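Local coordinates for protein D-galactonate dehydratase family member SEN1436 (Salmonella enterica subsp. enterica serovar Enteritidis, PDB 3TW9) that dehydrates D-gluconate to 2-dehydro-3-deoxy-D-gluconate with low activity in vitro, as a magnesium-dependent member of the mandelate racemase/muconate lactonizing enzyme family, at residues E266-V277 against Q291-E300. Numbering follows the deposited sequence. Where two conformers were deposited one is given.
Sequences EQYQLFYLEDPV and QSSTPISMGE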
# COMPACT_ATOMS: atom_id res chain seq x y z
N GLU C 266 21.85 -23.43 -5.97
CA GLU C 266 22.14 -22.83 -4.65
C GLU C 266 23.60 -22.41 -4.44
O GLU C 266 23.85 -21.30 -4.01
CB GLU C 266 21.72 -23.77 -3.52
CG GLU C 266 20.30 -23.54 -3.11
CD GLU C 266 19.77 -24.49 -2.06
OE1 GLU C 266 20.50 -24.90 -1.13
OE2 GLU C 266 18.58 -24.81 -2.18
N GLN C 267 24.52 -23.32 -4.76
CA GLN C 267 25.95 -23.11 -4.55
C GLN C 267 26.52 -21.93 -5.37
O GLN C 267 27.60 -21.43 -5.06
CB GLN C 267 26.73 -24.38 -4.90
CG GLN C 267 26.50 -24.84 -6.33
CD GLN C 267 27.09 -26.21 -6.62
OE1 GLN C 267 28.27 -26.46 -6.40
NE2 GLN C 267 26.25 -27.11 -7.14
N TYR C 268 25.78 -21.50 -6.40
CA TYR C 268 26.26 -20.43 -7.30
C TYR C 268 25.74 -19.04 -6.91
O TYR C 268 26.09 -18.03 -7.55
CB TYR C 268 25.94 -20.77 -8.76
CG TYR C 268 26.46 -22.12 -9.14
CD1 TYR C 268 27.83 -22.41 -9.03
CD2 TYR C 268 25.60 -23.12 -9.59
CE1 TYR C 268 28.33 -23.67 -9.37
CE2 TYR C 268 26.09 -24.39 -9.93
CZ TYR C 268 27.46 -24.65 -9.82
OH TYR C 268 27.97 -25.89 -10.15
N GLN C 269 24.89 -19.03 -5.87
CA GLN C 269 24.46 -17.79 -5.21
C GLN C 269 23.87 -16.78 -6.20
O GLN C 269 24.35 -15.64 -6.29
CB GLN C 269 25.64 -17.15 -4.45
CG GLN C 269 26.30 -18.05 -3.41
CD GLN C 269 25.83 -17.74 -2.00
OE1 GLN C 269 24.74 -17.21 -1.81
NE2 GLN C 269 26.66 -18.07 -1.01
N LEU C 270 22.85 -17.21 -6.95
CA LEU C 270 22.17 -16.32 -7.88
C LEU C 270 21.44 -15.21 -7.13
O LEU C 270 20.97 -15.40 -6.01
CB LEU C 270 21.18 -17.10 -8.76
CG LEU C 270 21.77 -17.73 -10.02
CD1 LEU C 270 22.83 -18.78 -9.71
CD2 LEU C 270 20.67 -18.33 -10.89
N PHE C 271 21.37 -14.05 -7.75
CA PHE C 271 20.57 -12.95 -7.19
C PHE C 271 19.09 -13.34 -7.23
O PHE C 271 18.36 -13.12 -6.26
CB PHE C 271 20.83 -11.68 -7.99
CG PHE C 271 20.13 -10.47 -7.46
CD1 PHE C 271 20.62 -9.78 -6.37
CD2 PHE C 271 18.96 -10.00 -8.08
CE1 PHE C 271 19.96 -8.64 -5.88
CE2 PHE C 271 18.30 -8.88 -7.59
CZ PHE C 271 18.80 -8.19 -6.51
N TYR C 272 18.67 -13.90 -8.36
CA TYR C 272 17.43 -14.65 -8.41
C TYR C 272 17.32 -15.64 -9.57
O TYR C 272 17.98 -15.50 -10.60
CB TYR C 272 16.19 -13.74 -8.27
CG TYR C 272 15.85 -12.71 -9.32
CD1 TYR C 272 15.63 -13.06 -10.68
CD2 TYR C 272 15.61 -11.39 -8.92
CE1 TYR C 272 15.19 -12.06 -11.61
CE2 TYR C 272 15.21 -10.43 -9.82
CZ TYR C 272 15.01 -10.75 -11.15
OH TYR C 272 14.58 -9.72 -11.99
N LEU C 273 16.48 -16.65 -9.35
CA LEU C 273 16.07 -17.60 -10.40
C LEU C 273 14.63 -17.24 -10.73
O LEU C 273 13.78 -17.21 -9.84
CB LEU C 273 16.13 -19.03 -9.88
CG LEU C 273 15.80 -20.17 -10.87
CD1 LEU C 273 16.86 -20.23 -11.98
CD2 LEU C 273 15.76 -21.48 -10.15
N GLU C 274 14.39 -16.96 -12.00
CA GLU C 274 13.17 -16.30 -12.46
C GLU C 274 12.20 -17.23 -13.18
O GLU C 274 12.60 -18.08 -13.98
CB GLU C 274 13.52 -15.13 -13.38
CG GLU C 274 12.30 -14.36 -13.83
CD GLU C 274 12.61 -13.35 -14.87
OE1 GLU C 274 13.80 -13.15 -15.11
OE2 GLU C 274 11.65 -12.75 -15.41
N ASP C 275 10.91 -17.01 -12.90
CA ASP C 275 9.81 -17.82 -13.47
C ASP C 275 10.07 -19.30 -13.53
O ASP C 275 10.02 -19.91 -14.60
CB ASP C 275 9.36 -17.27 -14.82
CG ASP C 275 8.77 -15.90 -14.71
OD1 ASP C 275 8.68 -15.36 -13.58
OD2 ASP C 275 8.43 -15.31 -15.77
N PRO C 276 10.35 -19.92 -12.35
CA PRO C 276 10.56 -21.36 -12.35
C PRO C 276 9.27 -22.13 -12.72
O PRO C 276 9.34 -23.29 -13.12
CB PRO C 276 10.98 -21.66 -10.90
CG PRO C 276 10.42 -20.54 -10.09
CD PRO C 276 10.55 -19.34 -11.00
N VAL C 277 8.11 -21.50 -12.54
CA VAL C 277 6.84 -22.12 -12.95
C VAL C 277 6.03 -21.13 -13.77
O VAL C 277 6.21 -19.91 -13.65
CB VAL C 277 6.00 -22.67 -11.76
CG1 VAL C 277 6.77 -23.74 -11.03
CG2 VAL C 277 5.56 -21.55 -10.76
N GLN C 291 12.23 -26.87 0.05
CA GLN C 291 13.48 -27.51 -0.30
C GLN C 291 14.63 -26.58 -0.69
O GLN C 291 15.77 -26.88 -0.36
CB GLN C 291 13.27 -28.53 -1.41
CG GLN C 291 12.34 -29.66 -0.98
CD GLN C 291 12.32 -30.80 -1.97
OE1 GLN C 291 13.33 -31.09 -2.62
NE2 GLN C 291 11.15 -31.45 -2.10
N SER C 292 14.35 -25.50 -1.42
CA SER C 292 15.42 -24.64 -1.94
C SER C 292 15.46 -23.23 -1.34
O SER C 292 14.43 -22.66 -0.98
CB SER C 292 15.37 -24.55 -3.48
OG SER C 292 16.48 -23.78 -3.99
N SER C 293 16.68 -22.70 -1.25
CA SER C 293 16.93 -21.38 -0.71
C SER C 293 17.53 -20.48 -1.78
O SER C 293 17.97 -19.38 -1.46
CB SER C 293 17.90 -21.45 0.47
OG SER C 293 19.07 -22.16 0.12
N THR C 294 17.53 -20.94 -3.03
CA THR C 294 17.85 -20.03 -4.17
C THR C 294 16.76 -18.97 -4.25
O THR C 294 15.59 -19.33 -4.25
CB THR C 294 17.92 -20.82 -5.48
OG1 THR C 294 19.07 -21.69 -5.44
CG2 THR C 294 18.01 -19.90 -6.68
N PRO C 295 17.12 -17.65 -4.31
CA PRO C 295 16.07 -16.63 -4.35
C PRO C 295 15.25 -16.76 -5.62
O PRO C 295 15.77 -17.15 -6.67
CB PRO C 295 16.84 -15.30 -4.39
CG PRO C 295 18.22 -15.68 -3.86
CD PRO C 295 18.46 -17.04 -4.37
N ILE C 296 13.95 -16.51 -5.49
CA ILE C 296 13.01 -16.79 -6.57
C ILE C 296 12.29 -15.53 -6.94
O ILE C 296 11.83 -14.81 -6.06
CB ILE C 296 11.92 -17.81 -6.13
CG1 ILE C 296 12.51 -19.19 -5.83
CG2 ILE C 296 10.78 -17.92 -7.18
CD1 ILE C 296 13.31 -19.85 -7.00
N SER C 297 12.18 -15.26 -8.24
CA SER C 297 11.26 -14.24 -8.72
C SER C 297 10.19 -14.84 -9.65
O SER C 297 10.41 -15.85 -10.36
CB SER C 297 12.00 -13.08 -9.41
OG SER C 297 12.46 -13.51 -10.67
N MET C 298 9.03 -14.18 -9.66
CA MET C 298 7.88 -14.66 -10.39
C MET C 298 7.11 -13.45 -10.83
O MET C 298 7.01 -12.47 -10.09
CB MET C 298 6.94 -15.49 -9.47
CG MET C 298 7.27 -16.95 -9.31
SD MET C 298 7.19 -17.94 -10.82
CE MET C 298 5.42 -17.77 -11.23
N GLY C 299 6.50 -13.53 -12.00
CA GLY C 299 5.34 -12.71 -12.18
C GLY C 299 5.19 -11.79 -13.37
O GLY C 299 4.18 -11.07 -13.45
N GLU C 300 6.12 -11.79 -14.31
CA GLU C 300 5.92 -10.90 -15.46
C GLU C 300 4.62 -11.24 -16.24
O GLU C 300 4.04 -10.37 -16.87
CB GLU C 300 7.13 -10.90 -16.38
CG GLU C 300 7.38 -12.21 -17.05
CD GLU C 300 8.65 -12.24 -17.89
OE1 GLU C 300 9.71 -11.73 -17.45
OE2 GLU C 300 8.57 -12.81 -18.99
O HOH W 1 21.55 -19.51 -6.28
O HOH W 2 8.96 -12.79 -14.30
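With chi1 at 65°, between its own backbone N and carbonyl carbon, the Tyr-272 side chain carries its ring across Ser-297, whose OG takes up the same position (chi1 73°). Ser-297 CB lies 3.8 Å from the centroid of the Tyr-272 ring, a CH-pi contact almost on the ring normal. A small residue fits here: its OG, buried without a hydrogen-bond partner, rests over the rim of the ring, while the phenol hydroxyl bonds to Tyr-150. The strands carrying them run parallel: Leu-273 N donates to Pro-295 O (2.8 Å), Leu-273 O accepts from Ser-297 N (3.0 Å), and Asp-275 N reaches Ser-297 O. Pro-295, with no N-H to offer, lays its ring against the carbonyl oxygens of Leu-270 and Phe-271.

At the C-terminal strand ends, Glu-274, and Glu-300 in the following loop, both magnesium ligands, cross nearly at right angles. Glu-274 OE2 and Glu-300 OE1 are 3.0 Å apart, a closeness that magnesium and Arg-321, salt-bridged to Glu-274, would probably offset. Asp-275 OD1 accepts a longish bond from Gly-299 N (3.3 Å), syn but tilted from the carboxylate plane; at phi 128° a CB on Gly-299 would jam against the preceding carbonyl. At the other end, Glu-266 OE2 is gripped by Ser-292 OG on its anti lone pair and by Ser-293 N from above the carboxylate plane.

On the opposite sheet face, apolar Leu-273 and Ile-296 suit the helices they meet, 255-265 and 285-291, the latter the crossover of this beta-alpha-beta unit in the enolase-type barrel, whose strands 244-248 and 319-320 flank the pair.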